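Long-range contacts in transcriptional activator, putative, Baf family (Campylobacter jejuni, PDB 2NRH), which probably catalyses the ATP-dependent phosphorylation of pantothenate, the first step of coenzyme A biosynthesis, as a type III pantothenate kinase: residues I38-V43 with F57-P62; I84-V89 with I101-H106; A95-I100 with G109-G114; T135-D140 with G153-I158. The protein carries 2 engineered substitutions. All blocks are in the same frame, centred on the assembly; numbering follows the deposited sequence.

Contact 1 (I38-V43 with F57-P62); sequences IFYINV and FINLEP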
loop_
_atom_site.group_PDB
_atom_site.type_symbol
_atom_site.label_atom_id
_atom_site.label_comp_id
_atom_site.label_asym_id
_atom_site.label_seq_id
_atom_site.Cartn_x
_atom_site.Cartn_y
_atom_site.Cartn_z
ATOM N N ILE B 38 25.781 15.332 -21.547
ATOM C CA ILE B 38 24.604 14.695 -21.020
ATOM C C ILE B 38 23.885 15.630 -20.040
ATOM O O ILE B 38 24.434 15.987 -19.002
ATOM C CB ILE B 38 24.936 13.342 -20.327
ATOM C CG1 ILE B 38 25.590 12.370 -21.329
ATOM C CG2 ILE B 38 23.662 12.759 -19.728
ATOM C CD1 ILE B 38 26.195 11.034 -20.729
ATOM N N PHE B 39 22.653 15.994 -20.377
ATOM C CA PHE B 39 21.745 16.710 -19.468
ATOM C C PHE B 39 21.064 15.775 -18.496
ATOM O O PHE B 39 20.641 14.696 -18.870
ATOM C CB PHE B 39 20.738 17.487 -20.294
ATOM C CG PHE B 39 21.408 18.458 -21.234
ATOM C CD1 PHE B 39 21.852 19.719 -20.759
ATOM C CD2 PHE B 39 21.683 18.098 -22.555
ATOM C CE1 PHE B 39 22.513 20.642 -21.606
ATOM C CE2 PHE B 39 22.345 19.023 -23.412
ATOM C CZ PHE B 39 22.750 20.301 -22.920
ATOM N N TYR B 40 20.993 16.137 -17.226
ATOM C CA TYR B 40 20.458 15.189 -16.291
ATOM C C TYR B 40 19.596 15.817 -15.210
ATOM O O TYR B 40 19.700 17.012 -14.949
ATOM C CB TYR B 40 21.591 14.349 -15.696
ATOM C CG TYR B 40 22.404 15.029 -14.636
ATOM C CD1 TYR B 40 22.079 14.873 -13.293
ATOM C CD2 TYR B 40 23.522 15.834 -14.964
ATOM C CE1 TYR B 40 22.832 15.492 -12.276
ATOM C CE2 TYR B 40 24.284 16.456 -13.956
ATOM C CZ TYR B 40 23.938 16.277 -12.616
ATOM O OH TYR B 40 24.660 16.879 -11.607
ATOM N N ILE B 41 18.744 14.988 -14.605
ATOM C CA ILE B 41 18.222 15.175 -13.230
ATOM C C ILE B 41 18.546 13.905 -12.381
ATOM O O ILE B 41 18.704 12.786 -12.892
ATOM C CB ILE B 41 16.739 15.447 -13.230
ATOM C CG1 ILE B 41 15.954 14.215 -13.710
ATOM C CG2 ILE B 41 16.411 16.703 -14.077
ATOM C CD1 ILE B 41 14.473 14.421 -13.714
ATOM N N ASN B 42 18.639 14.077 -11.074
ATOM C CA ASN B 42 19.087 12.992 -10.198
ATOM C C ASN B 42 18.412 13.088 -8.828
ATOM O O ASN B 42 18.365 14.161 -8.257
ATOM C CB ASN B 42 20.628 13.033 -10.074
ATOM C CG ASN B 42 21.130 12.148 -8.968
ATOM O OD1 ASN B 42 20.851 10.944 -8.952
ATOM N ND2 ASN B 42 21.880 12.730 -8.031
ATOM N N VAL B 43 17.866 11.966 -8.344
ATOM C CA VAL B 43 17.331 11.865 -6.974
ATOM C C VAL B 43 18.225 10.973 -6.121
ATOM O O VAL B 43 18.018 10.812 -4.957
ATOM C CB VAL B 43 15.830 11.321 -6.902
ATOM C CG1 VAL B 43 14.886 12.256 -7.627
ATOM C CG2 VAL B 43 15.717 9.854 -7.390
ATOM N N PHE B 57 28.544 16.032 -17.735
ATOM C CA PHE B 57 27.218 15.933 -17.148
ATOM C C PHE B 57 26.681 17.281 -16.572
ATOM O O PHE B 57 27.335 17.944 -15.754
ATOM C CB PHE B 57 27.202 14.856 -16.066
ATOM C CG PHE B 57 26.804 13.490 -16.545
ATOM C CD1 PHE B 57 27.747 12.622 -17.086
ATOM C CD2 PHE B 57 25.497 13.043 -16.386
ATOM C CE1 PHE B 57 27.381 11.317 -17.482
ATOM C CE2 PHE B 57 25.118 11.745 -16.781
ATOM C CZ PHE B 57 26.045 10.881 -17.327
ATOM N N ILE B 58 25.472 17.640 -17.002
ATOM C CA ILE B 58 24.949 18.980 -16.850
ATOM C C ILE B 58 23.542 18.971 -16.223
ATOM O O ILE B 58 22.569 18.514 -16.833
ATOM C CB ILE B 58 24.973 19.696 -18.207
ATOM C CG1 ILE B 58 26.436 20.013 -18.531
ATOM C CG2 ILE B 58 24.062 20.955 -18.181
ATOM C CD1 ILE B 58 26.695 20.154 -19.931
ATOM N N ASN B 59 23.473 19.464 -14.992
ATOM C CA ASN B 59 22.326 19.292 -14.106
ATOM C C ASN B 59 21.219 20.264 -14.509
ATOM O O ASN B 59 21.447 21.485 -14.609
ATOM C CB ASN B 59 22.777 19.480 -12.656
ATOM C CG ASN B 59 21.718 19.091 -11.632
ATOM O OD1 ASN B 59 20.613 18.670 -11.945
ATOM N ND2 ASN B 59 22.056 19.289 -10.383
ATOM N N LEU B 60 20.048 19.716 -14.820
ATOM C CA LEU B 60 18.955 20.553 -15.227
ATOM C C LEU B 60 18.138 21.051 -14.051
ATOM O O LEU B 60 17.280 21.947 -14.214
ATOM C CB LEU B 60 18.035 19.829 -16.205
ATOM C CG LEU B 60 18.408 19.562 -17.664
ATOM C CD1 LEU B 60 17.115 19.239 -18.419
ATOM C CD2 LEU B 60 19.199 20.688 -18.376
ATOM N N GLU B 61 18.340 20.429 -12.884
ATOM C CA GLU B 61 17.498 20.756 -11.723
ATOM C C GLU B 61 17.363 22.259 -11.436
ATOM O O GLU B 61 16.255 22.719 -11.184
ATOM C CB GLU B 61 17.960 20.022 -10.465
ATOM C CG GLU B 61 17.231 20.401 -9.189
ATOM C CD GLU B 61 17.366 19.282 -8.128
ATOM O OE1 GLU B 61 18.151 18.350 -8.385
ATOM O OE2 GLU B 61 16.732 19.350 -7.043
ATOM N N PRO B 62 18.493 23.022 -11.456
ATOM C CA PRO B 62 18.416 24.475 -11.151
ATOM C C PRO B 62 17.535 25.284 -12.090
ATOM O O PRO B 62 17.120 26.373 -11.710
ATOM C CB PRO B 62 19.891 24.950 -11.246
ATOM C CG PRO B 62 20.725 23.630 -11.000
ATOM C CD PRO B 62 19.890 22.587 -11.714
HETATM O O HOH W 1 19.258 16.749 -10.274
#
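The carbonyl oxygen of Ile-58 is gripped twice from strand 38-42: Tyr-40 N donates to it over 2.9 Å, and Phe-39 CA adds a weaker C-H contact. On either side of this bond in the register, Ile-58 N reaches Ile-38 O and Leu-60 N reaches Tyr-40 O at 2.7 Å, nearly straight at 171°. The strands run parallel, joined through helix 48-53 in a beta-alpha-beta crossover at the end of the first five-stranded sheet of this ASKHA-type kinase, with 57-59 as its outermost strand. Toward that helix, the Phe-57 ring lies with one face against Ile-38 CB, 3.9 Å from its centroid, and turns an edge toward the face of Tyr-40, planes 63° apart. The Tyr-40 ring swings over strand 57-59 because CG sits between its backbone N and carbonyl carbon (chi1 77°); there it stacks on the Asn-59 amide, with Asn-59 CA over one face. Asn-59 OD1 accepts from Glu-61 N at 3.0 Å, an Asx turn where the strand ends. One water accepts from Asn-42 N and lies 2.7 Å from Glu-61 OE1, close also to Asn-59 OD1. On the other face of the sheet, Phe-39 CD1 meets Ile-58 CG2 at 3.6 Å.

Contact 2 (I84-V89 with I101-H106); sequences IEDGVV and ISNSIH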
loop_
_atom_site.group_PDB
_atom_site.type_symbol
_atom_site.label_atom_id
_atom_site.label_comp_id
_atom_site.label_asym_id
_atom_site.label_seq_id
_atom_site.Cartn_x
_atom_site.Cartn_y
_atom_site.Cartn_z
ATOM N N ILE B 84 2.609 19.911 -17.769
ATOM C CA ILE B 84 1.174 19.832 -17.454
ATOM C C ILE B 84 0.681 21.103 -16.761
ATOM O O ILE B 84 1.286 21.579 -15.813
ATOM C CB ILE B 84 0.857 18.468 -16.693
ATOM C CG1 ILE B 84 0.941 17.328 -17.730
ATOM C CG2 ILE B 84 -0.527 18.446 -16.031
ATOM C CD1 ILE B 84 1.745 16.198 -17.327
ATOM N N GLU B 85 -0.407 21.656 -17.293
ATOM C CA GLU B 85 -1.031 22.894 -16.813
ATOM C C GLU B 85 -2.085 22.587 -15.794
ATOM O O GLU B 85 -2.245 23.312 -14.840
ATOM C CB GLU B 85 -1.666 23.668 -17.992
ATOM C CG GLU B 85 -0.639 24.533 -18.874
ATOM C CD GLU B 85 -1.107 24.795 -20.365
ATOM O OE1 GLU B 85 -2.333 24.687 -20.726
ATOM O OE2 GLU B 85 -0.210 25.086 -21.191
ATOM N N ASP B 86 -2.843 21.533 -16.039
ATOM C CA ASP B 86 -3.938 21.100 -15.178
ATOM C C ASP B 86 -3.977 19.616 -15.341
ATOM O O ASP B 86 -3.860 19.138 -16.482
ATOM C CB ASP B 86 -5.290 21.628 -15.659
ATOM C CG ASP B 86 -5.349 23.121 -15.641
ATOM O OD1 ASP B 86 -5.585 23.664 -14.535
ATOM O OD2 ASP B 86 -5.117 23.733 -16.725
ATOM N N GLY B 87 -4.135 18.907 -14.222
ATOM C CA GLY B 87 -4.211 17.467 -14.244
ATOM C C GLY B 87 -3.620 16.733 -13.040
ATOM O O GLY B 87 -3.032 17.334 -12.121
ATOM N N VAL B 88 -3.803 15.419 -13.044
ATOM C CA VAL B 88 -3.257 14.602 -11.997
ATOM C C VAL B 88 -2.189 13.788 -12.667
ATOM O O VAL B 88 -2.450 13.165 -13.681
ATOM C CB VAL B 88 -4.306 13.740 -11.295
ATOM C CG1 VAL B 88 -3.613 12.717 -10.352
ATOM C CG2 VAL B 88 -5.226 14.635 -10.515
ATOM N N VAL B 89 -0.968 13.884 -12.110
ATOM C CA VAL B 89 0.209 13.133 -12.558
ATOM C C VAL B 89 0.567 11.957 -11.635
ATOM O O VAL B 89 0.758 12.125 -10.463
ATOM C CB VAL B 89 1.403 14.033 -12.798
ATOM C CG1 VAL B 89 2.535 13.226 -13.458
ATOM C CG2 VAL B 89 1.015 15.190 -13.702
ATOM N N ILE B 101 -1.956 19.091 -10.257
ATOM C CA ILE B 101 -1.691 20.377 -10.890
ATOM C C ILE B 101 -3.000 21.102 -11.290
ATOM O O ILE B 101 -3.976 20.518 -11.827
ATOM C CB ILE B 101 -0.748 20.230 -12.117
ATOM C CG1 ILE B 101 0.438 19.260 -11.808
ATOM C CG2 ILE B 101 -0.247 21.608 -12.631
ATOM C CD1 ILE B 101 1.462 19.739 -10.749
ATOM N N SER B 102 -3.022 22.392 -10.981
ATOM C CA SER B 102 -4.150 23.222 -11.320
ATOM C C SER B 102 -3.578 24.543 -11.672
ATOM O O SER B 102 -3.014 25.217 -10.835
ATOM C CB SER B 102 -5.118 23.379 -10.174
ATOM O OG SER B 102 -6.159 24.264 -10.572
ATOM N N ASN B 103 -3.653 24.871 -12.956
ATOM C CA ASN B 103 -3.266 26.172 -13.359
ATOM C C ASN B 103 -1.769 26.410 -13.210
ATOM O O ASN B 103 -1.323 27.516 -12.836
ATOM C CB ASN B 103 -4.078 27.212 -12.587
ATOM C CG ASN B 103 -4.602 28.280 -13.483
ATOM O OD1 ASN B 103 -4.042 29.373 -13.546
ATOM N ND2 ASN B 103 -5.618 27.946 -14.257
ATOM N N SER B 104 -1.009 25.370 -13.561
ATOM C CA SER B 104 0.403 25.379 -13.406
ATOM C C SER B 104 0.805 25.568 -11.937
ATOM O O SER B 104 1.921 26.052 -11.675
ATOM C CB SER B 104 1.050 26.522 -14.269
ATOM O OG SER B 104 0.961 26.311 -15.678
ATOM N N ILE B 105 -0.073 25.246 -10.989
ATOM C CA ILE B 105 0.302 25.235 -9.551
ATOM C C ILE B 105 0.194 23.844 -8.953
ATOM O O ILE B 105 -0.749 23.111 -9.227
ATOM C CB ILE B 105 -0.521 26.255 -8.725
ATOM C CG1 ILE B 105 -0.216 27.681 -9.233
ATOM C CG2 ILE B 105 -0.122 26.235 -7.219
ATOM C CD1 ILE B 105 -1.242 28.697 -8.874
ATOM N N HIS B 106 1.183 23.470 -8.153
ATOM C CA HIS B 106 1.268 22.147 -7.525
ATOM C C HIS B 106 0.511 22.264 -6.230
ATOM O O HIS B 106 0.902 23.009 -5.327
ATOM C CB HIS B 106 2.746 21.740 -7.304
ATOM C CG HIS B 106 2.921 20.403 -6.627
ATOM N ND1 HIS B 106 3.548 20.259 -5.405
ATOM C CD2 HIS B 106 2.514 19.162 -6.980
ATOM C CE1 HIS B 106 3.515 18.989 -5.035
ATOM N NE2 HIS B 106 2.892 18.305 -5.971
#
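Gly-87 and Ile-101 face each other as an antiparallel hydrogen-bonded pair, and here the contact is tight. Ile-101 N donates to Gly-87 O over 2.8 Å and Gly-87 N returns a bond to Ile-101 O. The Ile-101 side chain fills the inner side: its CG2 branch, anti to the backbone N (CG1 has chi1 -43°), settles against two successive carbonyls, 3.5 Å from Ile-84 O and 3.4 Å from Glu-85 O, while Cys-81 of helix 75-81 and Phe-66 pack on the same residue. The pair lies at the open end of the beta hairpin formed by strands 87-92 and 95-102, where the second strand turns into 105-113 through a type I' turn from Ser-102 to Ile-105. Outward, toward solvent, the segments are joined by hydrogen bonds to that turn. Ser-104 N donates to Glu-85 O, 2.7 Å away and nearly straight (171°). Beside it Asp-86, its CB pointing away from the turn, brings its carboxylate back so that OD1 takes the Asn-103 N-H at 2.8 Å, from above the carboxylate plane and with a bent angle of 141°. The exposed side chains of Glu-85 and Ser-104 meet more loosely, CG to OG 4.0 Å.

Contact 3 (A95-I100 with G109-G114); sequences AITIDI and GFILPG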
loop_
_atom_site.group_PDB
_atom_site.type_symbol
_atom_site.label_atom_id
_atom_site.label_comp_id
_atom_site.label_asym_id
_atom_site.label_seq_id
_atom_site.Cartn_x
_atom_site.Cartn_y
_atom_site.Cartn_z
ATOM N N ALA B 95 7.867 3.248 -6.589
ATOM C CA ALA B 95 6.928 3.939 -5.739
ATOM C C ALA B 95 5.876 4.453 -6.712
ATOM O O ALA B 95 6.115 4.520 -7.915
ATOM C CB ALA B 95 7.632 5.110 -5.018
ATOM N N ILE B 96 4.712 4.758 -6.198
ATOM C CA ILE B 96 3.626 5.397 -6.939
ATOM C C ILE B 96 3.451 6.804 -6.313
ATOM O O ILE B 96 3.147 6.941 -5.143
ATOM C CB ILE B 96 2.344 4.529 -6.842
ATOM C CG1 ILE B 96 2.554 3.243 -7.659
ATOM C CG2 ILE B 96 1.077 5.259 -7.326
ATOM C CD1 ILE B 96 1.374 2.233 -7.562
ATOM N N THR B 97 3.760 7.839 -7.079
ATOM C CA THR B 97 3.517 9.221 -6.617
ATOM C C THR B 97 2.379 9.828 -7.420
ATOM O O THR B 97 2.290 9.622 -8.618
ATOM C CB THR B 97 4.769 10.068 -6.730
ATOM O OG1 THR B 97 5.163 10.117 -8.113
ATOM C CG2 THR B 97 5.863 9.421 -5.887
ATOM N N ILE B 98 1.460 10.485 -6.720
ATOM C CA ILE B 98 0.289 11.133 -7.334
ATOM C C ILE B 98 0.371 12.624 -7.041
ATOM O O ILE B 98 0.345 13.048 -5.907
ATOM C CB ILE B 98 -1.042 10.524 -6.797
ATOM C CG1 ILE B 98 -1.146 9.035 -7.072
ATOM C CG2 ILE B 98 -2.249 11.137 -7.506
ATOM C CD1 ILE B 98 -0.795 8.138 -5.937
ATOM N N ASP B 99 0.519 13.433 -8.061
ATOM C CA ASP B 99 0.629 14.899 -7.874
ATOM C C ASP B 99 -0.495 15.665 -8.584
ATOM O O ASP B 99 -0.931 15.325 -9.695
ATOM C CB ASP B 99 1.994 15.387 -8.345
ATOM C CG ASP B 99 3.135 14.976 -7.390
ATOM O OD1 ASP B 99 3.179 15.547 -6.264
ATOM O OD2 ASP B 99 3.971 14.095 -7.783
ATOM N N ILE B 100 -0.944 16.731 -7.951
ATOM C CA ILE B 100 -2.091 17.466 -8.471
ATOM C C ILE B 100 -1.735 18.856 -8.956
ATOM O O ILE B 100 -1.253 19.679 -8.184
ATOM C CB ILE B 100 -3.270 17.485 -7.452
ATOM C CG1 ILE B 100 -3.725 16.027 -7.121
ATOM C CG2 ILE B 100 -4.463 18.276 -8.040
ATOM C CD1 ILE B 100 -2.812 15.238 -6.211
ATOM N N GLY B 109 0.473 16.378 -3.197
ATOM C CA GLY B 109 0.657 15.067 -3.824
ATOM C C GLY B 109 0.849 14.009 -2.754
ATOM O O GLY B 109 1.019 14.335 -1.548
ATOM N N PHE B 110 0.831 12.746 -3.163
ATOM C CA PHE B 110 1.046 11.672 -2.187
ATOM C C PHE B 110 1.650 10.426 -2.779
ATOM O O PHE B 110 1.750 10.291 -4.001
ATOM C CB PHE B 110 -0.220 11.326 -1.417
ATOM C CG PHE B 110 -1.371 10.944 -2.289
ATOM C CD1 PHE B 110 -1.699 9.583 -2.461
ATOM C CD2 PHE B 110 -2.144 11.937 -2.929
ATOM C CE1 PHE B 110 -2.774 9.207 -3.287
ATOM C CE2 PHE B 110 -3.249 11.579 -3.736
ATOM C CZ PHE B 110 -3.576 10.211 -3.936
ATOM N N ILE B 111 2.011 9.515 -1.877
ATOM C CA ILE B 111 2.883 8.388 -2.210
ATOM C C ILE B 111 2.302 7.068 -1.720
ATOM O O ILE B 111 1.694 6.914 -0.591
ATOM C CB ILE B 111 4.368 8.580 -1.642
ATOM C CG1 ILE B 111 4.921 9.952 -1.996
ATOM C CG2 ILE B 111 5.321 7.438 -2.075
ATOM C CD1 ILE B 111 6.088 10.317 -1.150
ATOM N N LEU B 112 2.502 6.097 -2.570
ATOM C CA LEU B 112 2.038 4.742 -2.271
ATOM C C LEU B 112 3.188 3.774 -2.497
ATOM O O LEU B 112 4.069 4.052 -3.317
ATOM C CB LEU B 112 0.907 4.468 -3.270
ATOM C CG LEU B 112 -0.598 4.523 -2.963
ATOM C CD1 LEU B 112 -0.926 5.436 -1.912
ATOM C CD2 LEU B 112 -1.446 4.799 -4.198
ATOM N N PRO B 113 3.154 2.587 -1.888
ATOM C CA PRO B 113 4.194 1.671 -2.428
ATOM C C PRO B 113 3.971 1.335 -3.910
ATOM O O PRO B 113 2.810 1.341 -4.395
ATOM C CB PRO B 113 4.045 0.379 -1.562
ATOM C CG PRO B 113 3.247 0.788 -0.353
ATOM C CD PRO B 113 2.291 1.890 -0.923
ATOM N N GLY B 114 5.068 1.107 -4.626
ATOM C CA GLY B 114 5.026 0.427 -5.911
ATOM C C GLY B 114 4.472 -0.977 -5.791
ATOM O O GLY B 114 4.503 -1.583 -4.719
#
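Ile-96 and Ile-98 pair with Leu-112 and Phe-110 across a beta hairpin, strands 95-102 and 105-113, at the edge of the second five-stranded sheet of this actin-like (ASKHA) fold. Four backbone bonds carry the pairing. Ile-98 N to Phe-110 O is the shortest at 2.7 Å, and Ile-96 N to Leu-112 O the straightest at 175°; each is matched by a return bond within the same pair. In the non-hydrogen-bonded pair between them, C-H contacts fill in: Ile-111 CA and Thr-97 CA each lie 3.3 Å from a carbonyl oxygen, that of Ile-96 and that of Phe-110 respectively.

Apolar packing gathers on the face that bears Ile-96, Ile-98, Phe-110 and Leu-112. The Phe-110 ring, thrown across the neighbouring strand by a chi1 of 56°, lies over Ile-98, whose CB is 4.0 Å from the ring centroid and displaced toward the rim; Ile-98 CD1 slips past Phe-110 CE1 at 3.5 Å and continues to Leu-112 CD2. Helix 146-165 packs over this face, and Tyr-152 of the second subunit meets the Phe-110 ring, so the hairpin contributes to the dimer.

The other face is mixed. Thr-97 CG2 lies alongside Ile-111 CG1, pointing the same way, close to Asp-91 of the predicted potassium site. Asp-99 is held by a salt bridge to Arg-77, predicted to bind substrate, and by His-106 NE2. The carboxylate leans toward Gly-109, whose CA is 3.5 Å from Asp-99 OD1.

Contact 4 (T135-D140 with G153-I158); sequences TQVSLD and GVFKGI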
loop_
_atom_site.group_PDB
_atom_site.type_symbol
_atom_site.label_atom_id
_atom_site.label_comp_id
_atom_site.label_asym_id
_atom_site.label_seq_id
_atom_site.Cartn_x
_atom_site.Cartn_y
_atom_site.Cartn_z
ATOM N N THR B 135 -3.696 -9.637 -12.429
ATOM C CA THR B 135 -3.853 -8.301 -13.052
ATOM C C THR B 135 -5.222 -8.105 -13.710
ATOM O O THR B 135 -5.625 -6.979 -14.049
ATOM C CB THR B 135 -2.814 -8.050 -14.146
ATOM O OG1 THR B 135 -3.006 -9.026 -15.172
ATOM C CG2 THR B 135 -1.432 -8.161 -13.597
ATOM N N GLN B 136 -5.904 -9.224 -13.900
ATOM C CA GLN B 136 -7.184 -9.286 -14.598
ATOM C C GLN B 136 -8.290 -9.497 -13.601
ATOM O O GLN B 136 -9.406 -9.818 -13.996
ATOM C CB GLN B 136 -7.161 -10.407 -15.643
ATOM C CG GLN B 136 -6.030 -10.232 -16.697
ATOM C CD GLN B 136 -6.084 -8.869 -17.466
ATOM O OE1 GLN B 136 -7.107 -8.511 -18.067
ATOM N NE2 GLN B 136 -4.972 -8.128 -17.447
ATOM N N VAL B 137 -7.973 -9.293 -12.313
ATOM C CA VAL B 137 -8.983 -9.266 -11.246
ATOM C C VAL B 137 -9.998 -8.144 -11.524
ATOM O O VAL B 137 -9.642 -7.055 -11.985
ATOM C CB VAL B 137 -8.348 -9.131 -9.812
ATOM C CG1 VAL B 137 -7.914 -7.689 -9.499
ATOM C CG2 VAL B 137 -9.291 -9.645 -8.721
ATOM N N SER B 138 -11.264 -8.440 -11.266
ATOM C CA SER B 138 -12.325 -7.465 -11.398
ATOM C C SER B 138 -12.397 -6.521 -10.170
ATOM O O SER B 138 -12.214 -6.947 -9.030
ATOM C CB SER B 138 -13.665 -8.193 -11.589
ATOM O OG SER B 138 -14.720 -7.474 -10.973
ATOM N N LEU B 139 -12.725 -5.259 -10.417
ATOM C CA LEU B 139 -12.804 -4.287 -9.341
ATOM C C LEU B 139 -14.213 -4.077 -8.843
ATOM O O LEU B 139 -14.438 -3.529 -7.770
ATOM C CB LEU B 139 -12.136 -2.978 -9.761
ATOM C CG LEU B 139 -10.665 -2.855 -9.295
ATOM C CD1 LEU B 139 -9.865 -4.156 -9.131
ATOM C CD2 LEU B 139 -9.887 -1.868 -10.144
ATOM N N ASP B 140 -15.177 -4.555 -9.604
ATOM C CA ASP B 140 -16.584 -4.362 -9.240
ATOM C C ASP B 140 -17.304 -5.637 -8.754
ATOM O O ASP B 140 -18.509 -5.786 -8.976
ATOM C CB ASP B 140 -17.320 -3.688 -10.403
ATOM C CG ASP B 140 -16.642 -2.376 -10.838
ATOM O OD1 ASP B 140 -16.598 -1.402 -10.028
ATOM O OD2 ASP B 140 -16.155 -2.324 -11.985
ATOM N N GLY B 153 -7.127 -5.698 -3.162
ATOM C CA GLY B 153 -6.708 -4.794 -2.118
ATOM C C GLY B 153 -5.786 -3.742 -2.727
ATOM O O GLY B 153 -6.024 -2.560 -2.590
ATOM N N VAL B 154 -4.770 -4.206 -3.428
ATOM C CA VAL B 154 -3.773 -3.364 -4.032
ATOM C C VAL B 154 -4.408 -2.529 -5.119
ATOM O O VAL B 154 -4.401 -1.280 -5.025
ATOM C CB VAL B 154 -2.554 -4.206 -4.563
ATOM C CG1 VAL B 154 -1.611 -3.406 -5.454
ATOM C CG2 VAL B 154 -1.818 -4.802 -3.406
ATOM N N PHE B 155 -4.937 -3.182 -6.148
ATOM C CA PHE B 155 -5.272 -2.423 -7.334
ATOM C C PHE B 155 -6.451 -1.471 -7.116
ATOM O O PHE B 155 -6.487 -0.367 -7.679
ATOM C CB PHE B 155 -5.516 -3.308 -8.553
ATOM C CG PHE B 155 -4.344 -4.157 -8.948
ATOM C CD1 PHE B 155 -3.042 -3.759 -8.682
ATOM C CD2 PHE B 155 -4.559 -5.375 -9.616
ATOM C CE1 PHE B 155 -1.952 -4.569 -9.047
ATOM C CE2 PHE B 155 -3.489 -6.197 -9.990
ATOM C CZ PHE B 155 -2.169 -5.789 -9.709
ATOM N N LYS B 156 -7.417 -1.889 -6.306
ATOM C CA LYS B 156 -8.563 -1.025 -6.052
ATOM C C LYS B 156 -8.267 0.133 -5.147
ATOM O O LYS B 156 -8.883 1.198 -5.318
ATOM C CB LYS B 156 -9.792 -1.778 -5.526
ATOM C CG LYS B 156 -11.048 -1.206 -6.223
ATOM C CD LYS B 156 -12.294 -1.203 -5.417
ATOM C CE LYS B 156 -13.425 -0.769 -6.333
ATOM N NZ LYS B 156 -14.772 -1.070 -5.693
ATOM N N GLY B 157 -7.371 -0.087 -4.177
ATOM C CA GLY B 157 -6.832 0.959 -3.340
ATOM C C GLY B 157 -6.202 2.092 -4.140
ATOM O O GLY B 157 -6.451 3.261 -3.851
ATOM N N ILE B 158 -5.386 1.747 -5.132
ATOM C CA ILE B 158 -4.801 2.722 -6.069
ATOM C C ILE B 158 -5.859 3.340 -6.979
ATOM O O ILE B 158 -5.814 4.529 -7.233
ATOM C CB ILE B 158 -3.682 2.082 -7.001
ATOM C CG1 ILE B 158 -2.519 1.516 -6.199
ATOM C CG2 ILE B 158 -3.086 3.082 -7.906
ATOM C CD1 ILE B 158 -1.741 0.534 -6.991
#
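Leu-139 and Lys-156 lie alongside one another, running opposite ways, the branch point of the leucine against the aliphatic stem of the lysine, CG to CG 3.5 Å. Bent at chi2 (-148°), the lysine chain carries on past the leucine until CE lies 3.3 Å from Leu-139 O; NZ forms a weak hydrogen bond to the same oxygen at 3.2 Å. One residue earlier on the helix, the Phe-155 ring receives Val-137 CG1 at its edge, 4.1 Å from CD2, and Thr-135 CA obliquely at 3.7 Å from CE2. The loop before helix 146-165 thus doubles back along that helix and lays Thr-135, Val-137 and Leu-139 against Phe-155 and Lys-156, a partly buried loop-on-helix packing well away from the nucleotide and substrate sites. A second shell fixes these groups. Phe-155 is anchored by an edge-to-face ring contact with Phe-180 of helix 178-182, and Tyr-184 touches both Phe-155 and Leu-139. The main partner of Lys-156 NZ lies in the second subunit: a salt bridge to Asp-164 there, with Tyr-152 OH of its own chain as a further, weak partner. Asp-140 OD1 sits 4.7 Å from Lys-156 NZ without touching it, so its charge would probably add to the negative surroundings of the ammonium. Val-137 also rests on Asp-148 and Ser-151, earlier in the same helix.

Contacts 1 and 3 are buried strand pairings, yet in different sheets: contact 1 is parallel, with aromatic stacking at a sheet edge, while contact 3 is antiparallel and lies nearest the centre of the chain. Contact 2 sits further along the sheet of contact 3, using strands 95-102 and 105-113 again, and Val-89 O meets Asp-99 N at 2.7 Å; the chemistry of contact 2 passes from buried pairing to exposed turn bonds. Contact 4 is a partly buried loop against a helix, with little hydrogen bonding across it, and it touches contact 3 through Ile-158 packing on Ile-96. Contacts 3 and 4 both reach the second subunit. Contact 1 touches no other contact; its centre is about 37 Å from that of contact 4.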